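Local coordinates for protein amphiphysin (Drosophila melanogaster, PDB 1URU) that probably senses or stabilises membrane curvature during endocytosis, through an elongated, dimeric, all-helical BAR domain, at residues A53-L56 and Q57-N61; F60-Y63 and I64-V67; A107-A110 and H111-D115; N207-T210 and L211-E215. All blocks are in the same frame, centred on the assembly; numbering follows the deposited sequence.

Contact 1 (A53-L56 and Q57-N61)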
loop_
_atom_site.group_PDB
_atom_site.type_symbol
_atom_site.label_atom_id
_atom_site.label_comp_id
_atom_site.label_asym_id
_atom_site.label_seq_id
_atom_site.Cartn_x
_atom_site.Cartn_y
_atom_site.Cartn_z
ATOM N N ALA A 53 3.087 -9.852 -21.264
ATOM C CA ALA A 53 4.149 -9.975 -20.267
ATOM C C ALA A 53 4.700 -8.607 -19.829
ATOM O O ALA A 53 5.055 -8.432 -18.665
ATOM C CB ALA A 53 5.272 -10.864 -20.780
ATOM N N ASN A 54 4.765 -7.650 -20.763
ATOM C CA ASN A 54 5.208 -6.280 -20.473
ATOM C C ASN A 54 4.219 -5.569 -19.544
ATOM O O ASN A 54 4.614 -4.841 -18.603
ATOM C CB ASN A 54 5.367 -5.486 -21.769
ATOM C CG ASN A 54 6.637 -5.864 -22.548
ATOM O OD1 ASN A 54 6.858 -5.387 -23.647
ATOM N ND2 ASN A 54 7.468 -6.701 -21.965
ATOM N N ARG A 55 2.937 -5.815 -19.800
ATOM C CA ARG A 55 1.879 -5.307 -18.954
ATOM C C ARG A 55 1.938 -5.951 -17.554
ATOM O O ARG A 55 1.713 -5.273 -16.546
ATOM C CB ARG A 55 0.520 -5.542 -19.617
ATOM C CG ARG A 55 -0.665 -5.281 -18.741
ATOM C CD ARG A 55 -2.000 -5.610 -19.388
ATOM N NE ARG A 55 -3.118 -5.147 -18.572
ATOM C CZ ARG A 55 -4.408 -5.319 -18.855
ATOM N NH1 ARG A 55 -4.794 -5.937 -19.967
ATOM N NH2 ARG A 55 -5.320 -4.857 -18.005
ATOM N N LEU A 56 2.226 -7.245 -17.470
ATOM C CA LEU A 56 2.239 -7.908 -16.173
ATOM C C LEU A 56 3.397 -7.378 -15.337
ATOM O O LEU A 56 3.248 -7.128 -14.147
ATOM C CB LEU A 56 2.358 -9.416 -16.329
ATOM C CG LEU A 56 2.156 -10.226 -15.051
ATOM C CD1 LEU A 56 0.746 -10.032 -14.535
ATOM C CD2 LEU A 56 2.441 -11.711 -15.325
ATOM N N GLN A 57 4.538 -7.190 -15.987
ATOM C CA GLN A 57 5.737 -6.683 -15.336
ATOM C C GLN A 57 5.521 -5.234 -14.864
ATOM O O GLN A 57 5.864 -4.887 -13.753
ATOM C CB GLN A 57 6.929 -6.794 -16.283
ATOM C CG GLN A 57 8.260 -6.371 -15.733
ATOM C CD GLN A 57 9.325 -6.317 -16.806
ATOM O OE1 GLN A 57 9.108 -5.756 -17.890
ATOM N NE2 GLN A 57 10.466 -6.907 -16.526
ATOM N N LYS A 58 4.920 -4.415 -15.710
ATOM C CA LYS A 58 4.552 -3.049 -15.348
ATOM C C LYS A 58 3.686 -3.032 -14.080
ATOM O O LYS A 58 4.097 -2.491 -13.056
ATOM C CB LYS A 58 3.818 -2.389 -16.526
ATOM C CG LYS A 58 3.521 -0.929 -16.348
ATOM C CD LYS A 58 2.244 -0.486 -17.087
ATOM C CE LYS A 58 2.107 1.049 -17.111
ATOM N NZ LYS A 58 2.937 1.674 -18.201
ATOM N N GLU A 59 2.515 -3.651 -14.148
ATOM C CA GLU A 59 1.581 -3.649 -13.026
ATOM C C GLU A 59 2.147 -4.249 -11.760
ATOM O O GLU A 59 1.865 -3.772 -10.675
ATOM C CB GLU A 59 0.293 -4.402 -13.365
ATOM C CG GLU A 59 -0.449 -3.879 -14.587
ATOM C CD GLU A 59 -0.679 -2.383 -14.533
ATOM O OE1 GLU A 59 -0.925 -1.839 -13.421
ATOM O OE2 GLU A 59 -0.603 -1.762 -15.616
ATOM N N PHE A 60 2.941 -5.301 -11.898
ATOM C CA PHE A 60 3.495 -5.969 -10.746
ATOM C C PHE A 60 4.562 -5.085 -10.104
ATOM O O PHE A 60 4.713 -5.067 -8.896
ATOM C CB PHE A 60 4.068 -7.352 -11.110
ATOM C CG PHE A 60 4.494 -8.119 -9.922
ATOM C CD1 PHE A 60 3.555 -8.603 -9.045
ATOM C CD2 PHE A 60 5.822 -8.250 -9.607
ATOM C CE1 PHE A 60 3.936 -9.289 -7.897
ATOM C CE2 PHE A 60 6.221 -8.923 -8.454
ATOM C CZ PHE A 60 5.276 -9.437 -7.594
ATOM N N ASN A 61 5.309 -4.355 -10.916
ATOM C CA ASN A 61 6.290 -3.418 -10.386
ATOM C C ASN A 61 5.596 -2.257 -9.674
ATOM O O ASN A 61 6.101 -1.730 -8.696
ATOM C CB ASN A 61 7.249 -2.911 -11.482
ATOM C CG ASN A 61 8.440 -3.840 -11.687
ATOM O OD1 ASN A 61 8.830 -4.133 -12.808
ATOM N ND2 ASN A 61 9.022 -4.306 -10.602
#
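Four successive i to i+4 hydrogen bonds, from Gln57 N to Ala53 O, Lys58 N to Asn54 O, Glu59 N to Arg55 O and Phe60 N to Leu56 O, all 2.9 to 3.0 Å long, carry helix 35-84 of the BAR-domain coiled coil through this stretch. The Glu59 bond is the straightest, with 173° at the hydrogen. Arg55 and Glu59 lie one turn apart on the face toward the second subunit, yet they do not pair: Arg55 NE and Glu59 OE2 are 5.1 Å from each other. Arg55 runs out extended, and its NH1 makes a salt bridge to Glu83 of the second subunit. Glu59 CG stands anti to its carbonyl carbon (chi1 -57°), which puts it 3.2 Å from Arg55 O; the chain then bends at chi2, and OE1 is hydrogen-bonded to Thr76 of the second subunit. On the flank facing helix 92-156, Gln57 stretches out and gives its NE2 to Asn122 OD1; Asn54 ND2 comes no closer than 4.5 Å to Gln57 OE1, and both residues rest on Thr125. Leu56 and Phe60 are buried, packing on Ser80 and Leu77 of the second subunit, respectively. They share a first torsion, CG lying anti to the backbone N in each, and the Phe60 ring leads away from Leu56, so what meets the earlier turn is Phe60 CB, 3.2 Å from Leu56 O.

Contact 2 (F60-Y63 and I64-V67)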
loop_
_atom_site.group_PDB
_atom_site.type_symbol
_atom_site.label_atom_id
_atom_site.label_comp_id
_atom_site.label_asym_id
_atom_site.label_seq_id
_atom_site.Cartn_x
_atom_site.Cartn_y
_atom_site.Cartn_z
ATOM N N PHE A 60 2.941 -5.301 -11.898
ATOM C CA PHE A 60 3.495 -5.969 -10.746
ATOM C C PHE A 60 4.562 -5.085 -10.104
ATOM O O PHE A 60 4.713 -5.067 -8.896
ATOM C CB PHE A 60 4.068 -7.352 -11.110
ATOM C CG PHE A 60 4.494 -8.119 -9.922
ATOM C CD1 PHE A 60 3.555 -8.603 -9.045
ATOM C CD2 PHE A 60 5.822 -8.250 -9.607
ATOM C CE1 PHE A 60 3.936 -9.289 -7.897
ATOM C CE2 PHE A 60 6.221 -8.923 -8.454
ATOM C CZ PHE A 60 5.276 -9.437 -7.594
ATOM N N ASN A 61 5.309 -4.355 -10.916
ATOM C CA ASN A 61 6.290 -3.418 -10.386
ATOM C C ASN A 61 5.596 -2.257 -9.674
ATOM O O ASN A 61 6.101 -1.730 -8.696
ATOM C CB ASN A 61 7.249 -2.911 -11.482
ATOM C CG ASN A 61 8.440 -3.840 -11.687
ATOM O OD1 ASN A 61 8.830 -4.133 -12.808
ATOM N ND2 ASN A 61 9.022 -4.306 -10.602
ATOM N N ASN A 62 4.428 -1.886 -10.170
ATOM C CA ASN A 62 3.617 -0.869 -9.529
ATOM C C ASN A 62 3.104 -1.403 -8.182
ATOM O O ASN A 62 3.127 -0.695 -7.198
ATOM C CB ASN A 62 2.475 -0.434 -10.456
ATOM C CG ASN A 62 1.610 0.642 -9.838
ATOM O OD1 ASN A 62 2.105 1.714 -9.484
ATOM N ND2 ASN A 62 0.322 0.358 -9.678
ATOM N N TYR A 63 2.711 -2.679 -8.151
ATOM C CA TYR A 63 2.227 -3.337 -6.942
ATOM C C TYR A 63 3.304 -3.394 -5.883
ATOM O O TYR A 63 3.046 -3.119 -4.727
ATOM C CB TYR A 63 1.787 -4.740 -7.268
ATOM C CG TYR A 63 1.197 -5.518 -6.124
ATOM C CD1 TYR A 63 0.016 -5.110 -5.523
ATOM C CD2 TYR A 63 1.796 -6.693 -5.666
ATOM C CE1 TYR A 63 -0.564 -5.837 -4.482
ATOM C CE2 TYR A 63 1.226 -7.433 -4.614
ATOM C CZ TYR A 63 0.034 -6.994 -4.043
ATOM O OH TYR A 63 -0.546 -7.690 -3.035
ATOM N N ILE A 64 4.518 -3.721 -6.280
ATOM C CA ILE A 64 5.595 -3.866 -5.316
ATOM C C ILE A 64 5.875 -2.552 -4.580
ATOM O O ILE A 64 5.930 -2.528 -3.358
ATOM C CB ILE A 64 6.885 -4.308 -5.993
ATOM C CG1 ILE A 64 6.695 -5.643 -6.709
ATOM C CG2 ILE A 64 8.026 -4.322 -4.957
ATOM C CD1 ILE A 64 7.460 -6.773 -6.111
ATOM N N ARG A 65 6.102 -1.464 -5.302
ATOM C CA ARG A 65 6.358 -0.219 -4.590
ATOM C C ARG A 65 5.112 0.251 -3.826
ATOM O O ARG A 65 5.231 0.899 -2.801
ATOM C CB ARG A 65 6.959 0.877 -5.498
ATOM C CG ARG A 65 6.076 1.395 -6.568
ATOM C CD ARG A 65 6.219 2.906 -6.854
ATOM N NE ARG A 65 4.960 3.360 -7.453
ATOM C CZ ARG A 65 4.043 4.098 -6.859
ATOM N NH1 ARG A 65 4.229 4.589 -5.626
ATOM N NH2 ARG A 65 2.929 4.371 -7.520
ATOM N N CYS A 66 3.919 -0.100 -4.280
ATOM C CA CYS A 66 2.752 0.265 -3.504
ATOM C C CYS A 66 2.706 -0.513 -2.192
ATOM O O CYS A 66 2.302 0.027 -1.168
ATOM C CB CYS A 66 1.473 0.141 -4.320
ATOM S SG CYS A 66 1.316 1.557 -5.441
ATOM N N VAL A 67 3.169 -1.757 -2.240
ATOM C CA VAL A 67 3.306 -2.632 -1.081
ATOM C C VAL A 67 4.388 -2.111 -0.123
ATOM O O VAL A 67 4.153 -1.980 1.079
ATOM C CB VAL A 67 3.715 -4.089 -1.520
ATOM C CG1 VAL A 67 4.072 -4.916 -0.319
ATOM C CG2 VAL A 67 2.616 -4.777 -2.380
#
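Val67 CG2 sits almost exactly over the centre of the Tyr63 ring, 3.7 Å from the centroid and 8° off the normal, in a CH-pi contact between successive turns of helix 35-84. A second CH-pi contact joins Ile64 to Phe60: Ile64 CG1 comes over one face, 4.2 Å from the ring centroid, and CD1 reaches on to 3.4 Å from Phe60 CE2. In Ile64, CG1 stands anti to the carbonyl carbon (chi1 -59°), which turns that branch back toward the preceding turn and the aromatic face. Beneath these groups the backbone bonds Ile64 N to Phe60 O, Cys66 N to Asn62 O and Val67 N to Tyr63 O are well formed, whereas Arg65 N to Asn61 O is weak at 3.4 Å. The polar side chains add little: Arg65 NH2 makes a weak hydrogen bond to Asn62 OD1, the amide and guanidinium planes lying 55° apart. Outside the stretch, Tyr63 OH forms a weak hydrogen bond with Glu215 OE2, and Ile64 and Val67 pack on Leu113 and Phe109. Putting an alanine at Tyr63 would probably leave Val67 CG2 without its aromatic face and Glu215 without its hydroxyl mate. The chemistry thus divides round the helix: aromatic and aliphatic groups meet in the buried core, and a loose amide-guanidinium pair lies at its margin.

Contact 3 (A107-A110 and H111-D115)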
loop_
_atom_site.group_PDB
_atom_site.type_symbol
_atom_site.label_atom_id
_atom_site.label_comp_id
_atom_site.label_asym_id
_atom_site.label_seq_id
_atom_site.Cartn_x
_atom_site.Cartn_y
_atom_site.Cartn_z
ATOM N N ALA A 107 8.076 -7.876 5.814
ATOM C CA ALA A 107 9.358 -7.980 5.130
ATOM C C ALA A 107 9.573 -9.290 4.333
ATOM O O ALA A 107 10.228 -9.235 3.295
ATOM C CB ALA A 107 10.480 -7.753 6.092
ATOM N N ASP A 108 9.059 -10.445 4.798
ATOM C CA ASP A 108 9.089 -11.671 3.983
ATOM C C ASP A 108 8.316 -11.337 2.705
ATOM O O ASP A 108 8.858 -11.446 1.606
ATOM C CB ASP A 108 8.434 -12.922 4.627
ATOM C CG ASP A 108 8.847 -13.155 6.070
ATOM O OD1 ASP A 108 9.928 -12.666 6.453
ATOM O OD2 ASP A 108 8.148 -13.825 6.901
ATOM N N PHE A 109 7.058 -10.924 2.889
ATOM C CA PHE A 109 6.130 -10.569 1.823
ATOM C C PHE A 109 6.840 -9.741 0.763
ATOM O O PHE A 109 6.904 -10.145 -0.383
ATOM C CB PHE A 109 4.915 -9.832 2.413
ATOM C CG PHE A 109 3.828 -9.506 1.411
ATOM C CD1 PHE A 109 3.279 -10.491 0.599
ATOM C CD2 PHE A 109 3.345 -8.201 1.290
ATOM C CE1 PHE A 109 2.269 -10.176 -0.332
ATOM C CE2 PHE A 109 2.348 -7.881 0.383
ATOM C CZ PHE A 109 1.811 -8.858 -0.433
ATOM N N ALA A 110 7.437 -8.625 1.151
ATOM C CA ALA A 110 8.070 -7.723 0.176
ATOM C C ALA A 110 9.355 -8.298 -0.450
ATOM O O ALA A 110 9.718 -7.916 -1.560
ATOM C CB ALA A 110 8.355 -6.352 0.809
ATOM N N HIS A 111 10.039 -9.190 0.271
ATOM C CA HIS A 111 11.251 -9.868 -0.217
ATOM C C HIS A 111 10.806 -10.874 -1.265
ATOM O O HIS A 111 11.282 -10.860 -2.410
ATOM C CB HIS A 111 12.029 -10.528 0.959
ATOM C CG HIS A 111 13.070 -11.549 0.560
ATOM N ND1 HIS A 111 14.335 -11.211 0.112
ATOM C CD2 HIS A 111 13.044 -12.905 0.605
ATOM C CE1 HIS A 111 15.029 -12.314 -0.125
ATOM N NE2 HIS A 111 14.268 -13.355 0.162
ATOM N N LYS A 112 9.858 -11.715 -0.869
ATOM C CA LYS A 112 9.333 -12.747 -1.733
ATOM C C LYS A 112 8.749 -12.145 -3.026
ATOM O O LYS A 112 8.875 -12.755 -4.082
ATOM C CB LYS A 112 8.290 -13.577 -0.991
ATOM C CG LYS A 112 8.803 -14.421 0.184
ATOM C CD LYS A 112 7.654 -15.261 0.732
ATOM C CE LYS A 112 7.977 -16.078 1.991
ATOM N NZ LYS A 112 6.781 -16.094 2.961
ATOM N N LEU A 113 8.149 -10.952 -2.960
ATOM C CA LEU A 113 7.549 -10.338 -4.153
ATOM C C LEU A 113 8.643 -9.857 -5.105
ATOM O O LEU A 113 8.630 -10.185 -6.282
ATOM C CB LEU A 113 6.609 -9.164 -3.810
ATOM C CG LEU A 113 5.270 -9.395 -3.115
ATOM C CD1 LEU A 113 4.599 -8.089 -2.900
ATOM C CD2 LEU A 113 4.364 -10.296 -3.898
ATOM N N GLY A 114 9.592 -9.080 -4.592
ATOM C CA GLY A 114 10.656 -8.516 -5.409
ATOM C C GLY A 114 11.783 -9.458 -5.792
ATOM O O GLY A 114 12.681 -9.057 -6.553
ATOM N N ASP A 115 11.744 -10.688 -5.278
ATOM C CA ASP A 115 12.795 -11.665 -5.511
ATOM C C ASP A 115 12.223 -12.925 -6.149
ATOM O O ASP A 115 12.366 -13.120 -7.352
ATOM C CB ASP A 115 13.532 -11.994 -4.207
ATOM C CG ASP A 115 14.633 -13.024 -4.394
ATOM O OD1 ASP A 115 15.392 -13.282 -3.433
ATOM O OD2 ASP A 115 14.822 -13.625 -5.464
#
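With chi1 near 180° at Phe109 (-175°) and near -60° at Leu113 (-70°), the ring leans forward along the helix and the leucine leans back, and the two side chains meet one turn apart. Both belong to helix 92-156, the middle helix of the BAR-domain bundle, on its buried face. Leu113 CD1 lies over one face of the Phe109 ring, 4.0 Å from the centroid and offset toward the rim, a CH-pi contact whose closest atom pair is Phe109 CZ and Leu113 CD1 at 3.8 Å. Phe109 also stacks with Phe218 of helix 172-239, and it touches Tyr63 and Val67 of helix 35-84, so the ring helps join all three helices. Lys112 leans back as well, its CG 3.3 Å from Asp108 O, but the charges stop short of a salt bridge: Lys112 NZ is 4.7 Å from Asp108 OD2. Lys112 also packs on Thr214 and Val217 of helix 172-239. In the backbone, Lys112 N makes a nearly straight 2.7 Å bond to Asp108 O. His111 N divides its hydrogen between Ala107 O and, weakly, Asp108 O. A wider, pi-type turn begins at Leu113. Just where it sets in, Gly114 N approaches Ala110 O from above the carbonyl plane, 43° out of it, in a bond stretched to 3.3 Å.

Contact 4 (N207-T210 and L211-E215)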
loop_
_atom_site.group_PDB
_atom_site.type_symbol
_atom_site.label_atom_id
_atom_site.label_comp_id
_atom_site.label_asym_id
_atom_site.label_seq_id
_atom_site.Cartn_x
_atom_site.Cartn_y
_atom_site.Cartn_z
ATOM N N ASN A 207 4.613 -18.750 -11.927
ATOM C CA ASN A 207 4.711 -17.394 -11.363
ATOM C C ASN A 207 3.567 -17.083 -10.440
ATOM O O ASN A 207 3.768 -16.657 -9.312
ATOM C CB ASN A 207 4.779 -16.314 -12.453
ATOM C CG ASN A 207 5.604 -15.063 -12.021
ATOM O OD1 ASN A 207 6.642 -15.159 -11.357
ATOM N ND2 ASN A 207 5.140 -13.897 -12.429
ATOM N N LEU A 208 2.352 -17.303 -10.912
ATOM C CA LEU A 208 1.170 -17.129 -10.063
ATOM C C LEU A 208 1.146 -18.055 -8.833
ATOM O O LEU A 208 0.625 -17.668 -7.813
ATOM C CB LEU A 208 -0.108 -17.272 -10.897
ATOM C CG LEU A 208 -0.281 -16.271 -12.051
ATOM C CD1 LEU A 208 -1.592 -16.479 -12.753
ATOM C CD2 LEU A 208 -0.218 -14.848 -11.552
ATOM N N GLN A 209 1.713 -19.256 -8.906
ATOM C CA GLN A 209 1.742 -20.167 -7.745
ATOM C C GLN A 209 2.579 -19.532 -6.669
ATOM O O GLN A 209 2.178 -19.486 -5.512
ATOM C CB GLN A 209 2.334 -21.542 -8.095
ATOM C CG GLN A 209 2.230 -22.662 -7.010
ATOM C CD GLN A 209 2.927 -22.379 -5.623
ATOM O OE1 GLN A 209 4.159 -22.494 -5.471
ATOM N NE2 GLN A 209 2.107 -22.039 -4.622
ATOM N N THR A 210 3.749 -19.042 -7.054
ATOM C CA THR A 210 4.622 -18.293 -6.137
ATOM C C THR A 210 3.921 -17.050 -5.588
ATOM O O THR A 210 3.947 -16.809 -4.383
ATOM C CB THR A 210 5.913 -17.835 -6.849
ATOM O OG1 THR A 210 6.497 -18.915 -7.578
ATOM C CG2 THR A 210 6.984 -17.452 -5.859
ATOM N N LEU A 211 3.312 -16.265 -6.481
ATOM C CA LEU A 211 2.659 -15.016 -6.091
ATOM C C LEU A 211 1.521 -15.299 -5.136
ATOM O O LEU A 211 1.418 -14.667 -4.102
ATOM C CB LEU A 211 2.119 -14.238 -7.299
ATOM C CG LEU A 211 1.217 -13.041 -6.981
ATOM C CD1 LEU A 211 1.958 -12.011 -6.150
ATOM C CD2 LEU A 211 0.670 -12.399 -8.238
ATOM N N PHE A 212 0.673 -16.258 -5.470
ATOM C CA PHE A 212 -0.550 -16.470 -4.689
ATOM C C PHE A 212 -0.289 -17.066 -3.325
ATOM O O PHE A 212 -1.004 -16.776 -2.390
ATOM C CB PHE A 212 -1.544 -17.304 -5.487
ATOM C CG PHE A 212 -2.158 -16.557 -6.639
ATOM C CD1 PHE A 212 -2.745 -17.250 -7.687
ATOM C CD2 PHE A 212 -2.141 -15.152 -6.683
ATOM C CE1 PHE A 212 -3.324 -16.568 -8.759
ATOM C CE2 PHE A 212 -2.708 -14.469 -7.747
ATOM C CZ PHE A 212 -3.312 -15.186 -8.794
ATOM N N ALA A 213 0.759 -17.874 -3.236
ATOM C CA ALA A 213 1.224 -18.479 -1.997
ATOM C C ALA A 213 1.884 -17.449 -1.079
ATOM O O ALA A 213 1.817 -17.549 0.150
ATOM C CB ALA A 213 2.234 -19.572 -2.334
ATOM N N THR A 214 2.565 -16.484 -1.687
ATOM C CA THR A 214 3.258 -15.447 -0.955
ATOM C C THR A 214 2.218 -14.589 -0.292
ATOM O O THR A 214 2.332 -14.269 0.904
ATOM C CB THR A 214 4.108 -14.613 -1.933
ATOM O OG1 THR A 214 5.088 -15.463 -2.537
ATOM C CG2 THR A 214 4.913 -13.540 -1.236
ATOM N N GLU A 215 1.195 -14.258 -1.086
ATOM C CA GLU A 215 0.052 -13.496 -0.628
ATOM C C GLU A 215 -0.668 -14.262 0.479
ATOM O O GLU A 215 -0.933 -13.726 1.535
ATOM C CB GLU A 215 -0.908 -13.217 -1.777
ATOM C CG GLU A 215 -0.344 -12.351 -2.891
ATOM C CD GLU A 215 -0.562 -10.858 -2.688
ATOM O OE1 GLU A 215 -0.761 -10.397 -1.559
ATOM O OE2 GLU A 215 -0.523 -10.133 -3.691
#
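A threonine hydroxyl turned back onto the helix that bears it marks this part of helix 172-239: Thr214 OG1 donates to Thr210 O at 2.6 Å, and Thr214 N donates to the same oxygen at 3.0 Å. The two donors arrive from opposite faces of the carbonyl plane, so this oxygen is gripped twice. The hydroxyl gets there because Thr214 OG1 stands anti to its own carbonyl carbon (chi1 -62°), beside the backbone N. Thr210 does the same one turn earlier, its OG1 bonding to Thr206 O, and the pattern leaves both hydroxyls satisfied by the helix itself. Round the helix lie the apolar groups that this third long helix of the BAR fold contributes to the bundle and the dimer. Leu208 and Phe212 run side by side and point the same way, with Leu208 CB 3.9 Å from Phe212 CE1 and Leu208 CD2 4.2 Å from Phe212 CZ. A serine in place of Phe212 would probably strip Leu208 CB and CD2 of this aromatic neighbour and open a gap beside a leucine that packs on Val81 of the second subunit. Leu208 CD2 also comes to 4.2 Å from Leu211 CD2, and Leu211 in turn packs on Leu113 of helix 92-156. On the flank where Gln209 and Ala213 touch Glu230 of the second subunit, the glutamine chain bends at chi2 (-60°) and brings its NE2 to 3.4 Å from Ala213 CB.

In the fold
Contacts 1 and 2 overlap along helix 35-84, sharing Phe60 and Asn61, with centres about 10 Å apart. Contact 3 comes next in the chain, on helix 92-156, and contact 4 last, on helix 172-239; each of these lies 11 Å by centres from its nearest neighbour. Side by side they make a cross-section of the three-helix bundle: Phe60 CE1 packs 3.8 Å from Leu211 CD1, Ile64 CD1 3.4 Å from Leu113 CB, and Leu113 CD2 3.7 Å from Leu211 CD1. Contacts 1, 2 and 4 also touch the second subunit, whereas contact 3 does not; those three thus serve both bundle and dimer, consistent with the elongated dimer through which BAR domains are thought to sense membrane curvature.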